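Local coordinates for NAD-dependent protein deacylase 2 (Archaeoglobus fulgidus, PDB 4TWJ), which removes acetyl and other acyl groups from protein lysines, consuming NAD, and deacetylates the N-terminal lysine of the chromatin protein Alba, at residues Lys7-Leu12 / Val243-Arg248; Phe175-Glu180 / Ala200-Ile205; Ile205-Gly210 / Ile226-Ile231; Met213-Ala218 / Met222-Phe227. All coordinates share one frame; numbering follows the deposited sequence.

Contact 1. Residues Lys7-Leu12 / Val243-Arg248; sequences KAAEIL and VEEVKR
Ala9 meets Glu245 and Val246 where two helices come close. Its methyl lies against the aliphatic root of Glu245, with CB of Ala9 3.3 Å from CG of Glu245, and Val246 sends CG2 in from the other helix to rest 3.6 Å from Ala9 O and 3.7 Å from Ala9 CB. The same CG2 reaches Leu12 one helical turn on, 4.2 Å from its CB. Alanine suits this point because the backbones are near each other, CA of Ala9 lying 4.9 Å from CA of Val246, while branched valine offers a short, stiff methyl to the neighbouring helix.

Glu245 works in two ways. CG is anti to the backbone N (chi1 -175°), which presses the methylenes on Ala9, and the bend at chi2 brings OE1 within 3.3 Å of Arg248 NH1. That salt bridge is not straight, with an N-H...O angle of 135°, and it uses the anti side of the carboxylate. With an alanine here, Arg248 would probably lose its charge mate one turn back, and the Ala9 methyl the closer of its two contacts, the one to CG.

Farther out, Met91 and Ile93 pack on Val246, and Lys247 reaches Glu87 in a salt bridge. The helix segments cross at -54°, their axes 8.5 Å apart, joining the first and last helices of the Rossmann-type domain characteristic of sirtuins.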
loop_
_atom_site.group_PDB
_atom_site.type_symbol
_atom_site.label_atom_id
_atom_site.label_comp_id
_atom_site.label_asym_id
_atom_site.label_seq_id
_atom_site.Cartn_x
_atom_site.Cartn_y
_atom_site.Cartn_z
ATOM N N LYS A 7 19.827 -4.546 12.471
ATOM C CA LYS A 7 20.410 -4.367 11.142
ATOM C C LYS A 7 19.554 -3.427 10.299
ATOM O O LYS A 7 20.079 -2.540 9.630
ATOM C CB LYS A 7 20.556 -5.710 10.424
ATOM N N ALA A 8 18.238 -3.621 10.340
ATOM C CA ALA A 8 17.318 -2.729 9.630
ATOM C C ALA A 8 17.430 -1.297 10.154
ATOM O O ALA A 8 17.453 -0.352 9.373
ATOM C CB ALA A 8 15.887 -3.228 9.752
ATOM N N ALA A 9 17.501 -1.150 11.478
ATOM C CA ALA A 9 17.629 0.161 12.112
ATOM C C ALA A 9 18.923 0.868 11.704
ATOM O O ALA A 9 18.918 2.070 11.424
ATOM C CB ALA A 9 17.558 0.025 13.626
ATOM N N GLU A 10 20.024 0.118 11.675
ATOM C CA GLU A 10 21.313 0.653 11.231
ATOM C C GLU A 10 21.232 1.176 9.798
ATOM O O GLU A 10 21.696 2.281 9.505
ATOM C CB GLU A 10 22.419 -0.405 11.342
ATOM C CG GLU A 10 22.943 -0.610 12.756
ATOM C CD GLU A 10 23.989 -1.711 12.857
ATOM O OE1 GLU A 10 24.684 -1.985 11.853
ATOM O OE2 GLU A 10 24.124 -2.297 13.955
ATOM N N ILE A 11 20.629 0.388 8.913
ATOM C CA ILE A 11 20.453 0.799 7.520
ATOM C C ILE A 11 19.656 2.101 7.436
ATOM O O ILE A 11 20.058 3.034 6.743
ATOM C CB ILE A 11 19.773 -0.307 6.677
ATOM C CG1 ILE A 11 20.764 -1.450 6.428
ATOM C CG2 ILE A 11 19.270 0.244 5.344
ATOM C CD1 ILE A 11 20.128 -2.736 5.944
ATOM N N LEU A 12 18.535 2.161 8.147
ATOM C CA LEU A 12 17.664 3.333 8.098
ATOM C C LEU A 12 18.319 4.567 8.717
ATOM O O LEU A 12 18.187 5.671 8.193
ATOM C CB LEU A 12 16.326 3.036 8.778
ATOM C CG LEU A 12 15.429 2.041 8.036
ATOM C CD1 LEU A 12 14.269 1.614 8.924
ATOM C CD2 LEU A 12 14.918 2.637 6.729
ATOM N N VAL A 243 11.876 1.592 14.889
ATOM C CA VAL A 243 11.898 3.035 15.154
ATOM C C VAL A 243 12.649 3.337 16.456
ATOM O O VAL A 243 13.498 4.232 16.495
ATOM C CB VAL A 243 10.476 3.640 15.218
ATOM C CG1 VAL A 243 10.518 5.089 15.695
ATOM C CG2 VAL A 243 9.802 3.560 13.856
ATOM N N GLU A 244 12.348 2.586 17.512
ATOM C CA GLU A 244 13.020 2.795 18.799
ATOM C C GLU A 244 14.535 2.609 18.672
ATOM O O GLU A 244 15.305 3.392 19.230
ATOM C CB GLU A 244 12.441 1.872 19.880
ATOM C CG GLU A 244 10.994 2.181 20.254
ATOM C CD GLU A 244 10.777 3.614 20.720
ATOM O OE1 GLU A 244 10.989 3.887 21.921
ATOM O OE2 GLU A 244 10.383 4.467 19.890
ATOM N N GLU A 245 14.958 1.598 17.916
ATOM C CA GLU A 245 16.382 1.342 17.695
ATOM C C GLU A 245 17.033 2.455 16.873
ATOM O O GLU A 245 18.150 2.882 17.171
ATOM C CB GLU A 245 16.583 -0.013 17.013
ATOM C CG GLU A 245 18.031 -0.446 16.838
ATOM C CD GLU A 245 18.743 -0.778 18.141
ATOM O OE1 GLU A 245 18.094 -0.850 19.208
ATOM O OE2 GLU A 245 19.973 -0.981 18.091
ATOM N N VAL A 246 16.335 2.926 15.846
ATOM C CA VAL A 246 16.821 4.050 15.044
ATOM C C VAL A 246 17.017 5.284 15.929
ATOM O O VAL A 246 18.032 5.968 15.825
ATOM C CB VAL A 246 15.855 4.384 13.887
ATOM C CG1 VAL A 246 16.272 5.664 13.177
ATOM C CG2 VAL A 246 15.789 3.231 12.891
ATOM N N LYS A 247 16.050 5.564 16.802
ATOM C CA LYS A 247 16.168 6.698 17.720
ATOM C C LYS A 247 17.381 6.543 18.638
ATOM O O LYS A 247 18.103 7.510 18.874
ATOM C CB LYS A 247 14.886 6.888 18.537
ATOM C CG LYS A 247 13.736 7.466 17.728
ATOM C CD LYS A 247 12.433 7.445 18.512
ATOM C CE LYS A 247 11.262 7.953 17.684
ATOM N NZ LYS A 247 11.233 9.434 17.588
ATOM N N ARG A 248 17.619 5.330 19.128
ATOM C CA ARG A 248 18.793 5.071 19.968
ATOM C C ARG A 248 20.101 5.336 19.223
ATOM O O ARG A 248 21.023 5.945 19.770
ATOM C CB ARG A 248 18.780 3.637 20.506
ATOM C CG ARG A 248 17.688 3.363 21.524
ATOM C CD ARG A 248 17.824 1.973 22.124
ATOM N NE ARG A 248 16.607 1.569 22.831
ATOM C CZ ARG A 248 15.638 0.797 22.333
ATOM N NH1 ARG A 248 15.712 0.295 21.101
ATOM N NH2 ARG A 248 14.579 0.511 23.083
#

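Contact 2. Residues Phe175-Glu180 / Ala200-Ile205; sequences FEAIEE and AELPYI
In the Rossmann-type domain, helix 171-182 precedes strand 186-190 and helix 201-208 follows it, and the two pack side by side through Ala177, Ile178, Leu202 and Ile205. Their segments run 32° from parallel with axes 9.4 Å apart, a spacing filled by branched aliphatic chains.

Leu202 is the central piece. Its CG sits beside the backbone N and anti to the carbonyl carbon (chi1 -68°), and the forked end splits its contacts: CD1 touches Ala177 CB at 3.9 Å, while CD2 lies against the main chain, 3.6 Å from Ala177 O and 3.7 Å from Ile178 N. Ile178 crosses the leucine at about a right angle, setting CG1 3.9 Å from Leu202 CD2. Ile205, one turn after Leu202, adds a looser touch, its CD1 4.3 Å from Ile178 CG1. A small alanine suits position 177, since the leucine can settle against the main chain beside it.

Ile98 and Leu117 pack on both Ala177 and Leu202, so this buried side of the contact faces strand 94-99 and the loop after strand 114-116, while Ile178 and Ile205 stay partly exposed. The side chain of Leu202 is about 7 Å from that of Gln100, part of the NAD site. No hydrogen bond or salt bridge links the two segments; the helices meet here through shape and partial burial of hydrocarbon alone, so no directional bond sets their angle at this point.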
loop_
_atom_site.group_PDB
_atom_site.type_symbol
_atom_site.label_atom_id
_atom_site.label_comp_id
_atom_site.label_asym_id
_atom_site.label_seq_id
_atom_site.Cartn_x
_atom_site.Cartn_y
_atom_site.Cartn_z
ATOM N N PHE A 175 5.289 6.923 -12.200
ATOM C CA PHE A 175 6.565 7.595 -12.495
ATOM C C PHE A 175 7.268 8.018 -11.212
ATOM O O PHE A 175 8.457 7.756 -11.033
ATOM C CB PHE A 175 6.352 8.826 -13.393
ATOM C CG PHE A 175 7.598 9.657 -13.605
ATOM C CD1 PHE A 175 7.807 10.830 -12.886
ATOM C CD2 PHE A 175 8.559 9.266 -14.527
ATOM C CE1 PHE A 175 8.950 11.592 -13.080
ATOM C CE2 PHE A 175 9.706 10.024 -14.728
ATOM C CZ PHE A 175 9.901 11.188 -14.002
ATOM N N GLU A 176 6.533 8.664 -10.311
ATOM C CA GLU A 176 7.126 9.135 -9.060
ATOM C C GLU A 176 7.660 7.963 -8.243
ATOM O O GLU A 176 8.734 8.054 -7.654
ATOM C CB GLU A 176 6.119 9.941 -8.232
ATOM C CG GLU A 176 5.775 11.299 -8.826
ATOM C CD GLU A 176 6.966 12.238 -8.905
ATOM O OE1 GLU A 176 7.081 12.964 -9.918
ATOM O OE2 GLU A 176 7.786 12.256 -7.965
ATOM N N ALA A 177 6.907 6.867 -8.215
ATOM C CA ALA A 177 7.305 5.679 -7.461
ATOM C C ALA A 177 8.568 5.053 -8.050
ATOM O O ALA A 177 9.457 4.629 -7.308
ATOM C CB ALA A 177 6.173 4.665 -7.423
ATOM N N ILE A 178 8.637 4.988 -9.376
ATOM C CA ILE A 178 9.844 4.510 -10.063
ATOM C C ILE A 178 11.049 5.393 -9.725
ATOM O O ILE A 178 12.135 4.889 -9.425
ATOM C CB ILE A 178 9.642 4.459 -11.593
ATOM C CG1 ILE A 178 8.675 3.328 -11.951
ATOM C CG2 ILE A 178 10.972 4.259 -12.319
ATOM C CD1 ILE A 178 8.116 3.413 -13.355
ATOM N N GLU A 179 10.852 6.706 -9.770
ATOM C CA GLU A 179 11.921 7.646 -9.430
ATOM C C GLU A 179 12.395 7.497 -7.986
ATOM O O GLU A 179 13.596 7.583 -7.711
ATOM C CB GLU A 179 11.477 9.081 -9.708
ATOM C CG GLU A 179 11.341 9.376 -11.188
ATOM C CD GLU A 179 12.655 9.208 -11.917
ATOM O OE1 GLU A 179 13.620 9.899 -11.537
ATOM O OE2 GLU A 179 12.724 8.381 -12.847
ATOM N N GLU A 180 11.457 7.267 -7.068
ATOM C CA GLU A 180 11.812 6.981 -5.679
ATOM C C GLU A 180 12.653 5.709 -5.576
ATOM O O GLU A 180 13.693 5.705 -4.917
ATOM C CB GLU A 180 10.558 6.863 -4.809
ATOM C CG GLU A 180 9.893 8.198 -4.511
ATOM C CD GLU A 180 10.793 9.142 -3.736
ATOM O OE1 GLU A 180 11.470 8.693 -2.793
ATOM O OE2 GLU A 180 10.831 10.339 -4.080
ATOM N N ALA A 200 5.194 -4.750 -7.970
ATOM C CA ALA A 200 6.276 -5.632 -7.532
ATOM C C ALA A 200 7.614 -5.365 -8.232
ATOM O O ALA A 200 8.649 -5.801 -7.739
ATOM C CB ALA A 200 5.878 -7.095 -7.709
ATOM N N GLU A 201 7.597 -4.663 -9.365
ATOM C CA GLU A 201 8.840 -4.276 -10.052
ATOM C C GLU A 201 9.680 -3.317 -9.204
ATOM O O GLU A 201 10.909 -3.294 -9.303
ATOM C CB GLU A 201 8.527 -3.624 -11.407
ATOM C CG GLU A 201 9.739 -3.372 -12.301
ATOM C CD GLU A 201 10.442 -4.643 -12.728
ATOM O OE1 GLU A 201 9.767 -5.678 -12.894
ATOM O OE2 GLU A 201 11.683 -4.613 -12.906
ATOM N N LEU A 202 9.019 -2.519 -8.372
ATOM C CA LEU A 202 9.691 -1.427 -7.675
ATOM C C LEU A 202 10.843 -1.859 -6.748
ATOM O O LEU A 202 11.906 -1.238 -6.781
ATOM C CB LEU A 202 8.663 -0.548 -6.944
ATOM C CG LEU A 202 7.774 0.227 -7.926
ATOM C CD1 LEU A 202 6.522 0.739 -7.237
ATOM C CD2 LEU A 202 8.534 1.368 -8.579
ATOM N N PRO A 203 10.653 -2.913 -5.928
ATOM C CA PRO A 203 11.807 -3.367 -5.142
ATOM C C PRO A 203 12.986 -3.853 -5.990
ATOM O O PRO A 203 14.133 -3.676 -5.592
ATOM C CB PRO A 203 11.247 -4.513 -4.279
ATOM C CG PRO A 203 9.841 -4.735 -4.735
ATOM C CD PRO A 203 9.395 -3.502 -5.447
ATOM N N TYR A 204 12.708 -4.451 -7.146
ATOM C CA TYR A 204 13.785 -4.869 -8.048
ATOM C C TYR A 204 14.525 -3.672 -8.638
ATOM O O TYR A 204 15.739 -3.713 -8.814
ATOM C CB TYR A 204 13.247 -5.755 -9.164
ATOM C CG TYR A 204 12.730 -7.081 -8.674
ATOM C CD1 TYR A 204 13.605 -8.081 -8.256
ATOM C CD2 TYR A 204 11.368 -7.345 -8.633
ATOM C CE1 TYR A 204 13.131 -9.305 -7.809
ATOM C CE2 TYR A 204 10.886 -8.559 -8.182
ATOM C CZ TYR A 204 11.768 -9.536 -7.776
ATOM O OH TYR A 204 11.280 -10.748 -7.334
ATOM N N ILE A 205 13.788 -2.611 -8.948
ATOM C CA ILE A 205 14.401 -1.372 -9.420
ATOM C C ILE A 205 15.327 -0.784 -8.352
ATOM O O ILE A 205 16.448 -0.367 -8.654
ATOM C CB ILE A 205 13.329 -0.340 -9.837
ATOM C CG1 ILE A 205 12.628 -0.804 -11.120
ATOM C CG2 ILE A 205 13.943 1.038 -10.026
ATOM C CD1 ILE A 205 11.370 -0.030 -11.458
#

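Contact 3. Residues Ile205-Gly210 / Ile226-Ile231; sequences IAKKAG and IFDVKI
Lys207 reaches from the last turn of its helix to the carbonyl oxygen of Ile226, and its NZ gives a hydrogen bond of 2.8 Å to that O. The approach is bent, with a C=O...N angle of 134°, and the nitrogen stands 32° off the carbonyl plane. Getting there takes a kinked chain: CG is anti to the backbone N, and a turn at chi2 (77°) directs the remaining methylenes across the gap. CE, carried close to Ile226 O (3.3 Å) by the bond of its neighbour NZ, makes only a loose apolar touch on Ile226 CB at 4.2 Å.

A second partner of Lys207 NZ is water 1, which accepts at 2.8 Å and in turn donates to Asp228 OD1 at 2.8 Å. That carboxylate oxygen also accepts the backbone N-H of Met213, so it is held from two sources. Asp228 OD2 lies 4.2 Å from Lys207 NZ, too far for a salt bridge, though the opposite charges probably still attract. A leucine in place of Lys207 would probably leave Ile226 O without its side-chain donor and break the water-borne link to Asp228.

Gly210, with its positive phi, ends the helix in a Schellman motif, its N bonded to Lys207 O; a side chain there would collide with the carbonyl oxygen of the residue before. Thus the C-terminal end of helix 201-208 is tied to the turn that enters edge strand 229-232, where Val229 and Ile231 bond to neighbouring strand 212-217 and Val229 packs on helix 2-14.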
loop_
_atom_site.group_PDB
_atom_site.type_symbol
_atom_site.label_atom_id
_atom_site.label_comp_id
_atom_site.label_asym_id
_atom_site.label_seq_id
_atom_site.Cartn_x
_atom_site.Cartn_y
_atom_site.Cartn_z
ATOM N N ILE A 205 13.788 -2.611 -8.948
ATOM C CA ILE A 205 14.401 -1.372 -9.420
ATOM C C ILE A 205 15.327 -0.784 -8.352
ATOM O O ILE A 205 16.448 -0.367 -8.654
ATOM C CB ILE A 205 13.329 -0.340 -9.837
ATOM C CG1 ILE A 205 12.628 -0.804 -11.120
ATOM C CG2 ILE A 205 13.943 1.038 -10.026
ATOM C CD1 ILE A 205 11.370 -0.030 -11.458
ATOM N N ALA A 206 14.859 -0.749 -7.107
ATOM C CA ALA A 206 15.675 -0.236 -6.000
ATOM C C ALA A 206 16.924 -1.094 -5.787
ATOM O O ALA A 206 18.018 -0.570 -5.565
ATOM C CB ALA A 206 14.851 -0.162 -4.721
ATOM N N LYS A 207 16.752 -2.410 -5.876
ATOM C CA LYS A 207 17.863 -3.360 -5.748
ATOM C C LYS A 207 18.921 -3.115 -6.829
ATOM O O LYS A 207 20.116 -3.023 -6.528
ATOM C CB LYS A 207 17.328 -4.795 -5.826
ATOM C CG LYS A 207 18.383 -5.892 -5.829
ATOM C CD LYS A 207 18.956 -6.152 -4.457
ATOM C CE LYS A 207 19.784 -7.431 -4.467
ATOM N NZ LYS A 207 20.305 -7.750 -3.121
ATOM N N LYS A 208 18.481 -3.000 -8.079
ATOM C CA LYS A 208 19.392 -2.718 -9.196
ATOM C C LYS A 208 20.128 -1.390 -9.008
ATOM O O LYS A 208 21.289 -1.248 -9.406
ATOM C CB LYS A 208 18.623 -2.711 -10.524
ATOM C CG LYS A 208 19.445 -2.276 -11.732
ATOM C CD LYS A 208 18.602 -2.125 -12.988
ATOM C CE LYS A 208 18.309 -3.461 -13.648
ATOM N NZ LYS A 208 17.769 -3.291 -15.028
ATOM N N ALA A 209 19.447 -0.423 -8.393
ATOM C CA ALA A 209 20.012 0.901 -8.135
ATOM C C ALA A 209 20.980 0.939 -6.943
ATOM O O ALA A 209 21.580 1.982 -6.671
ATOM C CB ALA A 209 18.892 1.910 -7.934
ATOM N N GLY A 210 21.120 -0.178 -6.231
ATOM C CA GLY A 210 22.099 -0.301 -5.151
ATOM C C GLY A 210 21.569 -0.012 -3.757
ATOM O O GLY A 210 22.351 0.117 -2.809
ATOM N N ILE A 226 16.374 -11.571 -2.534
ATOM C CA ILE A 226 16.983 -10.296 -2.937
ATOM C C ILE A 226 17.219 -9.342 -1.762
ATOM O O ILE A 226 17.874 -8.313 -1.925
ATOM C CB ILE A 226 16.162 -9.560 -4.031
ATOM C CG1 ILE A 226 14.906 -8.890 -3.447
ATOM C CG2 ILE A 226 15.818 -10.509 -5.174
ATOM C CD1 ILE A 226 14.182 -7.992 -4.429
ATOM N N PHE A 227 16.693 -9.675 -0.586
ATOM C CA PHE A 227 16.733 -8.755 0.544
ATOM C C PHE A 227 17.961 -8.945 1.425
ATOM O O PHE A 227 18.383 -10.072 1.700
ATOM C CB PHE A 227 15.438 -8.849 1.349
ATOM C CG PHE A 227 14.260 -8.262 0.628
ATOM C CD1 PHE A 227 13.968 -6.911 0.737
ATOM C CD2 PHE A 227 13.473 -9.048 -0.202
ATOM C CE1 PHE A 227 12.898 -6.356 0.055
ATOM C CE2 PHE A 227 12.402 -8.500 -0.887
ATOM C CZ PHE A 227 12.115 -7.152 -0.762
ATOM N N ASP A 228 18.522 -7.824 1.858
ATOM C CA ASP A 228 19.702 -7.816 2.716
ATOM C C ASP A 228 19.335 -8.131 4.161
ATOM O O ASP A 228 20.128 -8.732 4.897
ATOM C CB ASP A 228 20.394 -6.459 2.624
ATOM C CG ASP A 228 20.847 -6.144 1.218
ATOM O OD1 ASP A 228 20.300 -5.200 0.612
ATOM O OD2 ASP A 228 21.729 -6.864 0.703
ATOM N N VAL A 229 18.129 -7.726 4.556
ATOM C CA VAL A 229 17.588 -7.997 5.878
ATOM C C VAL A 229 16.179 -8.565 5.726
ATOM O O VAL A 229 15.331 -7.964 5.065
ATOM C CB VAL A 229 17.524 -6.711 6.729
ATOM C CG1 VAL A 229 16.828 -6.964 8.060
ATOM C CG2 VAL A 229 18.924 -6.145 6.934
ATOM N N LYS A 230 15.939 -9.723 6.336
ATOM C CA LYS A 230 14.629 -10.363 6.306
ATOM C C LYS A 230 14.110 -10.542 7.725
ATOM O O LYS A 230 14.775 -11.164 8.557
ATOM C CB LYS A 230 14.714 -11.729 5.628
ATOM C CG LYS A 230 15.296 -11.703 4.224
ATOM C CD LYS A 230 15.222 -13.072 3.566
ATOM C CE LYS A 230 16.240 -14.051 4.130
ATOM N NZ LYS A 230 17.638 -13.691 3.773
ATOM N N ILE A 231 12.929 -9.994 7.994
ATOM C CA ILE A 231 12.296 -10.105 9.302
ATOM C C ILE A 231 10.943 -10.791 9.143
ATOM O O ILE A 231 10.092 -10.328 8.381
ATOM C CB ILE A 231 12.099 -8.722 9.963
ATOM C CG1 ILE A 231 13.451 -8.037 10.191
ATOM C CG2 ILE A 231 11.345 -8.858 11.283
ATOM C CD1 ILE A 231 13.351 -6.554 10.482
HETATM O O HOH W 1 21.125 -5.306 -2.014
#

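Contact 4. Residues Met213-Ala218 / Met222-Phe227; sequences MIIVNA and MADPIF
Ile215 turns CG1 anti to its backbone N (chi1 -173°), and Phe227 keeps CG beside its own N (chi1 -71°); together these choices lay the isoleucine over one face of the ring. The result is a CH-pi contact with Ile215 CB 3.6 Å from the centroid of Phe227 and 11° off the ring normal. The same isoleucine torsion puts CG2 between the backbone N and the carbonyl carbon, over the ring face, 3.6 Å from Phe227 CG. The CG1 arm runs on across the face until Ile215 CD1 lies 3.6 Å from Phe227 CE2. A beta-branched residue fits well here, since it presents a broad hydrocarbon surface to a flat ring.

Met213 comes in obliquely, its CB 3.6 Å from Phe227 CD1, and bends at chi2 and chi3 bring its CE methyl to 3.9 Å from Phe227 CE1. Strand backbone adds Ile214 O, 3.4 Å from Phe227 CE1. Val189 and Leu194 also pack on this buried ring.

A polar link lies nearer the end of the strand. Water 2 donates to Asp224 OD1 at 2.9 Å and accepts from Asn217 ND2; Asp224 OD1 is also bonded to Thr221 OG1, and Asn217 ND2 to Ser192 O. Asn217, Ala218 and Ser192 belong to the NAD site, and the buried Phe227 packs loop 222-227 against the strand that leads to it. Placing cofactor-binding residues at the C-terminal end of a parallel strand, here 212-217, is characteristic of the Rossmann fold.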
loop_
_atom_site.group_PDB
_atom_site.type_symbol
_atom_site.label_atom_id
_atom_site.label_comp_id
_atom_site.label_asym_id
_atom_site.label_seq_id
_atom_site.Cartn_x
_atom_site.Cartn_y
_atom_site.Cartn_z
ATOM N N MET A 213 18.186 -3.416 1.008
ATOM C CA MET A 213 16.836 -3.957 0.897
ATOM C C MET A 213 16.404 -4.641 2.189
ATOM O O MET A 213 17.072 -5.560 2.665
ATOM C CB MET A 213 16.778 -4.958 -0.258
ATOM C CG MET A 213 17.210 -4.413 -1.610
ATOM S SD MET A 213 16.209 -3.052 -2.248
ATOM C CE MET A 213 14.601 -3.834 -2.328
ATOM N N ILE A 214 15.273 -4.194 2.737
ATOM C CA ILE A 214 14.709 -4.741 3.972
ATOM C C ILE A 214 13.297 -5.253 3.687
ATOM O O ILE A 214 12.534 -4.596 2.982
ATOM C CB ILE A 214 14.622 -3.664 5.080
ATOM C CG1 ILE A 214 16.004 -3.067 5.375
ATOM C CG2 ILE A 214 14.013 -4.241 6.353
ATOM C CD1 ILE A 214 15.949 -1.719 6.055
ATOM N N ILE A 215 12.948 -6.423 4.223
ATOM C CA ILE A 215 11.576 -6.922 4.110
ATOM C C ILE A 215 11.050 -7.344 5.480
ATOM O O ILE A 215 11.761 -7.982 6.257
ATOM C CB ILE A 215 11.452 -8.058 3.058
ATOM C CG1 ILE A 215 9.988 -8.442 2.836
ATOM C CG2 ILE A 215 12.288 -9.278 3.433
ATOM C CD1 ILE A 215 9.764 -9.155 1.520
ATOM N N VAL A 216 9.811 -6.947 5.766
ATOM C CA VAL A 216 9.115 -7.303 6.995
ATOM C C VAL A 216 7.767 -7.905 6.607
ATOM O O VAL A 216 6.932 -7.225 6.011
ATOM C CB VAL A 216 8.882 -6.070 7.892
ATOM C CG1 VAL A 216 8.128 -6.456 9.161
ATOM C CG2 VAL A 216 10.204 -5.397 8.234
ATOM N N ASN A 217 7.570 -9.179 6.943
ATOM C CA ASN A 217 6.358 -9.905 6.581
ATOM C C ASN A 217 6.036 -10.963 7.621
ATOM O O ASN A 217 6.926 -11.431 8.324
ATOM C CB ASN A 217 6.536 -10.609 5.232
ATOM C CG ASN A 217 6.090 -9.768 4.050
ATOM O OD1 ASN A 217 5.101 -9.039 4.123
ATOM N ND2 ASN A 217 6.796 -9.906 2.932
ATOM N N ALA A 218 4.769 -11.351 7.690
ATOM C CA ALA A 218 4.352 -12.462 8.547
ATOM C C ALA A 218 4.873 -13.805 8.023
ATOM O O ALA A 218 5.106 -14.731 8.806
ATOM C CB ALA A 218 2.837 -12.493 8.663
ATOM N N MET A 222 8.503 -15.309 -2.324
ATOM C CA MET A 222 9.438 -15.796 -3.335
ATOM C C MET A 222 10.533 -14.772 -3.653
ATOM O O MET A 222 11.545 -15.123 -4.255
ATOM C CB MET A 222 8.689 -16.182 -4.617
ATOM C CG MET A 222 7.732 -17.355 -4.462
ATOM S SD MET A 222 8.552 -18.954 -4.284
ATOM C CE MET A 222 8.734 -19.092 -2.507
ATOM N N ALA A 223 10.332 -13.515 -3.248
ATOM C CA ALA A 223 11.315 -12.452 -3.465
ATOM C C ALA A 223 12.339 -12.323 -2.332
ATOM O O ALA A 223 13.292 -11.559 -2.449
ATOM C CB ALA A 223 10.606 -11.122 -3.669
ATOM N N ASP A 224 12.161 -13.075 -1.249
ATOM C CA ASP A 224 13.063 -12.981 -0.090
ATOM C C ASP A 224 14.565 -12.989 -0.428
ATOM O O ASP A 224 15.325 -12.227 0.171
ATOM C CB ASP A 224 12.759 -14.088 0.930
ATOM C CG ASP A 224 11.465 -13.854 1.690
ATOM O OD1 ASP A 224 10.815 -12.802 1.504
ATOM O OD2 ASP A 224 11.083 -14.742 2.481
ATOM N N PRO A 225 15.003 -13.831 -1.388
ATOM C CA PRO A 225 16.446 -13.882 -1.671
ATOM C C PRO A 225 17.127 -12.558 -2.048
ATOM O O PRO A 225 18.341 -12.440 -1.887
ATOM C CB PRO A 225 16.537 -14.876 -2.832
ATOM C CG PRO A 225 15.383 -15.788 -2.615
ATOM C CD PRO A 225 14.279 -14.909 -2.091
ATOM N N ILE A 226 16.374 -11.571 -2.534
ATOM C CA ILE A 226 16.983 -10.296 -2.937
ATOM C C ILE A 226 17.219 -9.342 -1.762
ATOM O O ILE A 226 17.874 -8.313 -1.925
ATOM C CB ILE A 226 16.162 -9.560 -4.031
ATOM C CG1 ILE A 226 14.906 -8.890 -3.447
ATOM C CG2 ILE A 226 15.818 -10.509 -5.174
ATOM C CD1 ILE A 226 14.182 -7.992 -4.429
ATOM N N PHE A 227 16.693 -9.675 -0.586
ATOM C CA PHE A 227 16.733 -8.755 0.544
ATOM C C PHE A 227 17.961 -8.945 1.425
ATOM O O PHE A 227 18.383 -10.072 1.700
ATOM C CB PHE A 227 15.438 -8.849 1.349
ATOM C CG PHE A 227 14.260 -8.262 0.628
ATOM C CD1 PHE A 227 13.968 -6.911 0.737
ATOM C CD2 PHE A 227 13.473 -9.048 -0.202
ATOM C CE1 PHE A 227 12.898 -6.356 0.055
ATOM C CE2 PHE A 227 12.402 -8.500 -0.887
ATOM C CZ PHE A 227 12.115 -7.152 -0.762
HETATM O O HOH W 2 8.962 -12.151 3.617
#

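From the N terminus, helix 2-14 comes first, and contact 1 closes the widest loop, bringing it to the final helix 235-249 across most of the chain. The other three contacts all fall within that span. Contact 2 closes a short loop around strand 186-190. Contact 3 opens at Ile205, the residue where contact 2 ends, and spans strand 212-217; contact 4 starts inside that span, at Met213, and ends on the same stretch, sharing Ile226 and Phe227. Contacts 3 and 4 meet the same sheet through its neighbouring strands 229-232 and 212-217, while Ile214 and Val229 touch helix 2-14, joining these contacts to contact 1. Contacts 1 and 2 do not touch.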